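Local coordinates for regulatory protein cox (Enterobacteria phage P2, PDB 4LHF) that binds DNA and represses the Pc promoter, which controls the genes for the immunity repressor and the integrase of phage P2, at residues M8-P13 with W56-A61; I40-P45 with A52-V57. All coordinates share one frame; numbering follows the deposited sequence.

In the fold
From the N terminus, residues 8-13 lead into the short strand 11-13, and the chain then runs through helices 14-21 and 25-34 before turning into strand 39-42. Strand 54-58 returns along it, so interaction 2 closes the local hairpin loop, in which residues 50-51 are not modelled. Continuing along the same strand, interaction 1 brings residues 56-61 back to strand 11-13 and closes a larger loop that holds both helices and the whole hairpin; the hairpin closure of interaction 2 thus lies within the larger loop of interaction 1. Strand 54-58 is central in the sheet, with Trp56 and Val57 belonging to both contacts, and joins the helix-turn-helix region to helix 59-72.

Interaction 1: M8-P13 with W56-A61; sequences MTDAIP and WVYLPA
Pro13 covers one face of the Trp56 indole with CG and CD, its CG 3.7 Å from the centroid of the six-membered ring and only 6° off the ring normal. This is a CH-pi contact, for which the compact, rigid proline ring is well suited, since it can lay its CH2 groups on the indole. Beside it, Ala11 O sits at the indole edge, 3.6 Å from Trp56 CE3. Alanine keeps the place between two aromatic neighbours slim, its CB being 4.1 Å from Trp56 CE3 and farther from the Tyr58 ring. The backbones are joined by the antiparallel hydrogen-bonded pair Ile12 and Val57: Ile12 N donates to Val57 O, and Val57 N donates to Ile12 O at 2.8 Å. In this way strand 11-13 forms one edge of the three-stranded sheet that accompanies the helix-turn-helix region. Pro13, in a non-hydrogen-bonded pair, sacrifices no amide bond to strand 54-58, and it is also the N-cap of helix 14-21. Where the strands part, Leu59 N reaches Asp10 O at 2.7 Å, which satisfies an amide at the start of helix 59-72. Proline suits the next place, having no amide hydrogen to lose in a first helical turn. Tyr58, the N-cap, has CG anti to its backbone N (chi1 -169°), which lays its ring beneath Pro60 CD, 3.8 Å above the ring plane, and brings CE1 within 3.8 Å of Asp10 CB. On the other side of the sheet, Ile12 packs on Phe17 and Leu20, and Val57 on Phe17, seating helix 14-21 there.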
ATOM      1  N   MET A   8     -11.187   7.322  -8.798  1.00 88.14           N
ATOM      2  CA  MET A   8     -11.100   7.541 -10.237  1.00 71.35           C
ATOM      3  C   MET A   8      -9.897   6.831 -10.842  1.00 73.36           C
ATOM      4  O   MET A   8      -9.937   6.395 -11.991  1.00 95.61           O
ATOM      5  CB  MET A   8     -11.053   9.035 -10.559  1.00 82.69           C
ATOM      6  CG  MET A   8     -12.397   9.721 -10.443  1.00 70.94           C
ATOM      7  SD  MET A   8     -12.344  11.446 -10.952  1.00 93.76           S
ATOM      8  CE  MET A   8     -14.084  11.856 -10.894  1.00 74.40           C
ATOM      9  N   THR A   9      -8.825   6.717 -10.068  1.00 72.85           N
ATOM     10  CA  THR A   9      -7.648   5.987 -10.519  1.00 73.27           C
ATOM     11  C   THR A   9      -7.236   4.925  -9.501  1.00 81.59           C
ATOM     12  O   THR A   9      -7.120   5.200  -8.307  1.00 77.46           O
ATOM     13  CB  THR A   9      -6.467   6.931 -10.835  1.00 74.46           C
ATOM     14  OG1 THR A   9      -5.305   6.154 -11.151  1.00 72.25           O
ATOM     15  CG2 THR A   9      -6.166   7.841  -9.653  1.00 74.14           C
ATOM     16  N   ASP A  10      -7.029   3.706  -9.985  1.00 85.04           N
ATOM     17  CA  ASP A  10      -6.697   2.583  -9.116  1.00 79.54           C
ATOM     18  C   ASP A  10      -5.200   2.478  -8.859  1.00 76.36           C
ATOM     19  O   ASP A  10      -4.747   1.583  -8.145  1.00 80.04           O
ATOM     20  CB  ASP A  10      -7.220   1.272  -9.704  1.00 77.36           C
ATOM     21  CG  ASP A  10      -8.732   1.185  -9.674  1.00 74.68           C
ATOM     22  OD1 ASP A  10      -9.353   1.921  -8.878  1.00 83.00           O
ATOM     23  OD2 ASP A  10      -9.299   0.379 -10.439  1.00 90.83           O
ATOM     24  N   ALA A  11      -4.434   3.391  -9.442  1.00 75.24           N
ATOM     25  CA  ALA A  11      -2.988   3.386  -9.257  1.00 78.00           C
ATOM     26  C   ALA A  11      -2.410   4.790  -9.186  1.00 72.13           C
ATOM     27  O   ALA A  11      -2.815   5.677  -9.938  1.00 71.90           O
ATOM     28  CB  ALA A  11      -2.310   2.590 -10.356  1.00 76.17           C
ATOM     29  N   ILE A  12      -1.463   4.993  -8.276  1.00 72.70           N
ATOM     30  CA  ILE A  12      -0.776   6.281  -8.191  1.00 70.52           C
ATOM     31  C   ILE A  12       0.728   6.089  -8.079  1.00 73.31           C
ATOM     32  O   ILE A  12       1.181   5.136  -7.456  1.00 76.93           O
ATOM     33  CB  ILE A  12      -1.266   7.140  -7.000  1.00 65.95           C
ATOM     34  CG1 ILE A  12      -1.104   6.388  -5.678  1.00 67.31           C
ATOM     35  CG2 ILE A  12      -2.709   7.570  -7.206  1.00 68.88           C
ATOM     36  CD1 ILE A  12      -1.452   7.219  -4.461  1.00 63.79           C
ATOM     37  N   PRO A  13       1.507   6.992  -8.695  1.00 71.26           N
ATOM     38  CA  PRO A  13       2.969   6.914  -8.616  1.00 68.05           C
ATOM     39  C   PRO A  13       3.414   6.846  -7.164  1.00 75.45           C
ATOM     40  O   PRO A  13       2.801   7.486  -6.312  1.00 87.92           O
ATOM     41  CB  PRO A  13       3.418   8.228  -9.254  1.00 75.65           C
ATOM     42  CG  PRO A  13       2.326   8.567 -10.202  1.00 66.32           C
ATOM     43  CD  PRO A  13       1.063   8.129  -9.519  1.00 76.92           C
ATOM     44  N   TRP A  56       4.241   2.334  -9.813  1.00 73.88           N
ATOM     45  CA  TRP A  56       2.912   2.782  -9.418  1.00 71.56           C
ATOM     46  C   TRP A  56       2.315   1.820  -8.403  1.00 74.14           C
ATOM     47  O   TRP A  56       2.324   0.613  -8.605  1.00 84.22           O
ATOM     48  CB  TRP A  56       1.988   2.859 -10.634  1.00 62.43           C
ATOM     49  CG  TRP A  56       2.356   3.908 -11.636  1.00 67.08           C
ATOM     50  CD1 TRP A  56       3.524   4.003 -12.335  1.00 79.47           C
ATOM     51  CD2 TRP A  56       1.536   4.999 -12.076  1.00 64.77           C
ATOM     52  NE1 TRP A  56       3.487   5.092 -13.172  1.00 86.11           N
ATOM     53  CE2 TRP A  56       2.278   5.719 -13.033  1.00 79.57           C
ATOM     54  CE3 TRP A  56       0.249   5.437 -11.748  1.00 80.29           C
ATOM     55  CZ2 TRP A  56       1.777   6.854 -13.666  1.00 79.77           C
ATOM     56  CZ3 TRP A  56      -0.247   6.565 -12.379  1.00 72.32           C
ATOM     57  CH2 TRP A  56       0.515   7.261 -13.325  1.00 72.80           C
ATOM     58  N   VAL A  57       1.795   2.357  -7.308  1.00 78.49           N
ATOM     59  CA  VAL A  57       1.085   1.538  -6.338  1.00 70.88           C
ATOM     60  C   VAL A  57      -0.355   1.316  -6.784  1.00 71.12           C
ATOM     61  O   VAL A  57      -1.079   2.274  -7.091  1.00 84.40           O
ATOM     62  CB  VAL A  57       1.104   2.173  -4.941  1.00 75.93           C
ATOM     63  CG1 VAL A  57       0.274   1.345  -3.976  1.00 71.09           C
ATOM     64  CG2 VAL A  57       2.534   2.302  -4.447  1.00 71.60           C
ATOM     65  N   TYR A  58      -0.746   0.044  -6.831  1.00 73.22           N
ATOM     66  CA  TYR A  58      -2.097  -0.362  -7.196  1.00 72.72           C
ATOM     67  C   TYR A  58      -2.951  -0.428  -5.938  1.00 72.71           C
ATOM     68  O   TYR A  58      -2.756  -1.295  -5.089  1.00 86.87           O
ATOM     69  CB  TYR A  58      -2.061  -1.722  -7.892  1.00 64.65           C
ATOM     70  CG  TYR A  58      -3.364  -2.124  -8.543  1.00 64.05           C
ATOM     71  CD1 TYR A  58      -3.878  -1.404  -9.612  1.00 69.71           C
ATOM     72  CD2 TYR A  58      -4.068  -3.235  -8.102  1.00 70.08           C
ATOM     73  CE1 TYR A  58      -5.066  -1.772 -10.214  1.00 83.47           C
ATOM     74  CE2 TYR A  58      -5.255  -3.613  -8.699  1.00 63.03           C
ATOM     75  CZ  TYR A  58      -5.751  -2.878  -9.754  1.00 76.75           C
ATOM     76  OH  TYR A  58      -6.934  -3.247 -10.352  1.00 84.57           O
ATOM     77  N   LEU A  59      -3.900   0.494  -5.833  1.00 73.62           N
ATOM     78  CA  LEU A  59      -4.655   0.714  -4.596  1.00 72.42           C
ATOM     79  C   LEU A  59      -5.700  -0.341  -4.185  1.00 69.76           C
ATOM     80  O   LEU A  59      -5.862  -0.596  -2.991  1.00 74.36           O
ATOM     81  CB  LEU A  59      -5.280   2.113  -4.610  1.00 83.12           C
ATOM     82  CG  LEU A  59      -4.250   3.235  -4.753  1.00 64.85           C
ATOM     83  CD1 LEU A  59      -4.919   4.577  -4.999  1.00 61.55           C
ATOM     84  CD2 LEU A  59      -3.380   3.289  -3.513  1.00 60.16           C
ATOM     85  N   PRO A  60      -6.430  -0.932  -5.151  1.00 69.23           N
ATOM     86  CA  PRO A  60      -7.378  -1.979  -4.743  1.00 77.28           C
ATOM     87  C   PRO A  60      -6.713  -3.141  -4.012  1.00 78.84           C
ATOM     88  O   PRO A  60      -7.226  -3.597  -2.990  1.00 85.84           O
ATOM     89  CB  PRO A  60      -7.951  -2.463  -6.076  1.00 68.69           C
ATOM     90  CG  PRO A  60      -7.872  -1.276  -6.955  1.00 57.70           C
ATOM     91  CD  PRO A  60      -6.608  -0.566  -6.569  1.00 66.20           C
ATOM     92  N   ALA A  61      -5.580  -3.605  -4.530  1.00 75.27           N
ATOM     93  CA  ALA A  61      -4.836  -4.686  -3.898  1.00 65.53           C
ATOM     94  C   ALA A  61      -4.374  -4.277  -2.505  1.00 71.99           C
ATOM     95  O   ALA A  61      -4.442  -5.062  -1.558  1.00 88.36           O
ATOM     96  CB  ALA A  61      -3.646  -5.076  -4.755  1.00 57.70           C
TER

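Interaction 2: I40-P45 with A52-V57; sequences IDMTDP and AGEYWV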
ATOM      1  N   ILE A  40       2.823  -1.956  -9.764  1.00 74.52           N
ATOM      2  CA  ILE A  40       2.839  -2.110 -11.208  1.00 75.64           C
ATOM      3  C   ILE A  40       3.989  -1.283 -11.760  1.00 86.33           C
ATOM      4  O   ILE A  40       4.267  -0.189 -11.266  1.00 93.25           O
ATOM      5  CB  ILE A  40       1.532  -1.619 -11.837  1.00 66.85           C
ATOM      6  CG1 ILE A  40       0.345  -2.354 -11.223  1.00 77.55           C
ATOM      7  CG2 ILE A  40       1.553  -1.813 -13.348  1.00 71.83           C
ATOM      8  CD1 ILE A  40      -0.974  -1.975 -11.838  1.00 86.01           C
ATOM      9  N   ASP A  41       4.662  -1.808 -12.776  1.00 96.08           N
ATOM     10  CA  ASP A  41       5.794  -1.113 -13.364  1.00 83.89           C
ATOM     11  C   ASP A  41       5.463  -0.546 -14.738  1.00 91.76           C
ATOM     12  O   ASP A  41       5.114  -1.286 -15.658  1.00101.20           O
ATOM     13  CB  ASP A  41       7.001  -2.047 -13.457  1.00 92.12           C
ATOM     14  CG  ASP A  41       8.250  -1.332 -13.925  1.00119.39           C
ATOM     15  OD1 ASP A  41       8.744  -0.460 -13.181  1.00118.14           O
ATOM     16  OD2 ASP A  41       8.740  -1.645 -15.030  1.00131.71           O
ATOM     17  N   MET A  42       5.568   0.772 -14.865  1.00 96.00           N
ATOM     18  CA  MET A  42       5.425   1.434 -16.153  1.00100.90           C
ATOM     19  C   MET A  42       6.805   1.662 -16.761  1.00104.25           C
ATOM     20  O   MET A  42       7.609   2.434 -16.234  1.00107.39           O
ATOM     21  CB  MET A  42       4.674   2.757 -16.008  1.00 79.72           C
ATOM     22  CG  MET A  42       4.167   3.314 -17.325  1.00 89.92           C
ATOM     23  SD  MET A  42       3.199   4.816 -17.120  1.00 98.24           S
ATOM     24  CE  MET A  42       4.455   5.929 -16.510  1.00104.70           C
ATOM     25  N   THR A  43       7.075   0.981 -17.870  1.00109.82           N
ATOM     26  CA  THR A  43       8.404   0.984 -18.469  1.00101.92           C
ATOM     27  C   THR A  43       8.340   0.896 -19.989  1.00106.85           C
ATOM     28  O   THR A  43       7.532   0.150 -20.543  1.00111.52           O
ATOM     29  CB  THR A  43       9.255  -0.183 -17.922  1.00 98.67           C
ATOM     30  OG1 THR A  43       9.466  -0.004 -16.516  1.00108.40           O
ATOM     31  CG2 THR A  43      10.605  -0.254 -18.621  1.00110.99           C
ATOM     32  N   ASP A  44       9.206   1.667 -20.630  1.00 99.44           N
ATOM     33  CA  ASP A  44       9.275   1.696 -22.067  1.00109.81           C
ATOM     34  C   ASP A  44       9.291   0.290 -22.570  1.00112.58           C
ATOM     35  O   ASP A  44      10.009  -0.553 -22.058  1.00110.83           O
ATOM     36  CB  ASP A  44      10.525   2.416 -22.545  1.00107.68           C
ATOM     37  CG  ASP A  44      10.518   2.659 -24.034  1.00117.54           C
ATOM     38  OD1 ASP A  44       9.965   1.831 -24.771  1.00108.60           O
ATOM     39  OD2 ASP A  44      11.058   3.684 -24.472  1.00130.10           O
ATOM     40  N   PRO A  45       8.449   0.066 -23.664  1.00112.62           N
ATOM     41  CA  PRO A  45       8.487  -1.314 -24.149  1.00112.48           C
ATOM     42  C   PRO A  45       9.890  -1.667 -24.618  1.00123.35           C
ATOM     43  O   PRO A  45      10.323  -2.800 -24.470  1.00118.40           O
ATOM     44  CB  PRO A  45       7.528  -1.305 -25.330  1.00114.76           C
ATOM     45  CG  PRO A  45       6.558  -0.244 -25.031  1.00 95.96           C
ATOM     46  CD  PRO A  45       7.461   0.827 -24.579  1.00 99.67           C
ATOM     47  N   ALA A  52      14.217  -0.903 -14.251  1.00111.82           N
ATOM     48  CA  ALA A  52      12.785  -0.647 -14.363  1.00118.50           C
ATOM     49  C   ALA A  52      12.498   0.828 -14.632  1.00127.01           C
ATOM     50  O   ALA A  52      13.382   1.576 -15.049  1.00127.02           O
ATOM     51  CB  ALA A  52      12.063  -1.114 -13.106  1.00 94.82           C
ATOM     52  N   GLY A  53      11.257   1.238 -14.394  1.00110.79           N
ATOM     53  CA  GLY A  53      10.847   2.611 -14.629  1.00100.59           C
ATOM     54  C   GLY A  53       9.964   3.156 -13.526  1.00108.47           C
ATOM     55  O   GLY A  53      10.313   3.086 -12.347  1.00113.28           O
ATOM     56  N   GLU A  54       8.815   3.704 -13.909  1.00101.16           N
ATOM     57  CA  GLU A  54       7.883   4.275 -12.944  1.00 92.67           C
ATOM     58  C   GLU A  54       7.206   3.199 -12.108  1.00 80.81           C
ATOM     59  O   GLU A  54       6.570   2.298 -12.643  1.00 89.08           O
ATOM     60  CB  GLU A  54       6.820   5.122 -13.644  1.00104.21           C
ATOM     61  CG  GLU A  54       7.286   6.506 -14.050  1.00113.47           C
ATOM     62  CD  GLU A  54       6.298   7.586 -13.651  1.00109.21           C
ATOM     63  OE1 GLU A  54       6.148   7.835 -12.435  1.00100.25           O
ATOM     64  OE2 GLU A  54       5.668   8.183 -14.550  1.00100.97           O
ATOM     65  N   TYR A  55       7.346   3.298 -10.792  1.00 88.54           N
ATOM     66  CA  TYR A  55       6.661   2.384  -9.890  1.00 75.37           C
ATOM     67  C   TYR A  55       5.338   2.980  -9.429  1.00 82.45           C
ATOM     68  O   TYR A  55       5.310   4.007  -8.751  1.00 83.44           O
ATOM     69  CB  TYR A  55       7.542   2.051  -8.687  1.00 83.64           C
ATOM     70  CG  TYR A  55       8.444   0.855  -8.897  1.00 96.62           C
ATOM     71  CD1 TYR A  55       8.002  -0.255  -9.605  1.00102.86           C
ATOM     72  CD2 TYR A  55       9.737   0.836  -8.392  1.00107.14           C
ATOM     73  CE1 TYR A  55       8.820  -1.352  -9.799  1.00108.83           C
ATOM     74  CE2 TYR A  55      10.563  -0.255  -8.582  1.00106.15           C
ATOM     75  CZ  TYR A  55      10.099  -1.346  -9.287  1.00106.75           C
ATOM     76  OH  TYR A  55      10.915  -2.437  -9.480  1.00117.36           O
ATOM     77  N   TRP A  56       4.241   2.334  -9.813  1.00 73.88           N
ATOM     78  CA  TRP A  56       2.912   2.782  -9.418  1.00 71.56           C
ATOM     79  C   TRP A  56       2.315   1.820  -8.403  1.00 74.14           C
ATOM     80  O   TRP A  56       2.324   0.613  -8.605  1.00 84.22           O
ATOM     81  CB  TRP A  56       1.988   2.859 -10.634  1.00 62.43           C
ATOM     82  CG  TRP A  56       2.356   3.908 -11.636  1.00 67.08           C
ATOM     83  CD1 TRP A  56       3.524   4.003 -12.335  1.00 79.47           C
ATOM     84  CD2 TRP A  56       1.536   4.999 -12.076  1.00 64.77           C
ATOM     85  NE1 TRP A  56       3.487   5.092 -13.172  1.00 86.11           N
ATOM     86  CE2 TRP A  56       2.278   5.719 -13.033  1.00 79.57           C
ATOM     87  CE3 TRP A  56       0.249   5.437 -11.748  1.00 80.29           C
ATOM     88  CZ2 TRP A  56       1.777   6.854 -13.666  1.00 79.77           C
ATOM     89  CZ3 TRP A  56      -0.247   6.565 -12.379  1.00 72.32           C
ATOM     90  CH2 TRP A  56       0.515   7.261 -13.325  1.00 72.80           C
ATOM     91  N   VAL A  57       1.795   2.357  -7.308  1.00 78.49           N
ATOM     92  CA  VAL A  57       1.085   1.538  -6.338  1.00 70.88           C
ATOM     93  C   VAL A  57      -0.355   1.316  -6.784  1.00 71.12           C
ATOM     94  O   VAL A  57      -1.079   2.274  -7.091  1.00 84.40           O
ATOM     95  CB  VAL A  57       1.104   2.173  -4.941  1.00 75.93           C
ATOM     96  CG1 VAL A  57       0.274   1.345  -3.976  1.00 71.09           C
ATOM     97  CG2 VAL A  57       2.534   2.302  -4.447  1.00 71.60           C
TER
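With CG swung anti to the backbone N (chi1 -174°), Asp41 stands its carboxylate off the face shared with Tyr55, leaning toward the turn, where Gly53 N donates to the syn lone pair of OD1 at 3.3 Å. Met42 starts the same way (chi1 -165°) but bends at chi3 (66°), which folds its methyl back: CE comes within 3.6 Å of Trp56 NE1 and 3.2 Å of Glu54 OE2. The flexible thioether can thus run beside the Glu54 side chain while SD makes an oblique Met-aromatic contact, 4.7 Å from the centroid of the indole five-membered ring. Asp41 OD1 also approaches Tyr55 CE1, at 3.5 Å, on the opposite face of the hairpin. Between these two layers of side chains, Ile40 pairs with Trp56 and Met42 with Glu54, each through two backbone hydrogen bonds; Ile40 N to Trp56 O, at 2.9 Å, is almost straight. Glycine fits at 53 because a beta carbon there would collide with Met42 O and Thr43 OG1. A hairpin with a long connecting loop, following a helix-turn-helix, is consistent with the wing of a winged-helix DNA-binding domain. At its outer end polar groups take over. The one secure donor to the Asp41 carboxylate is the neutral amide of Gly53, at rather long range, which would probably steady it only modestly; the methyl of Met42, polarised by its sulfur, may offer Glu54 a weakly favourable neighbour.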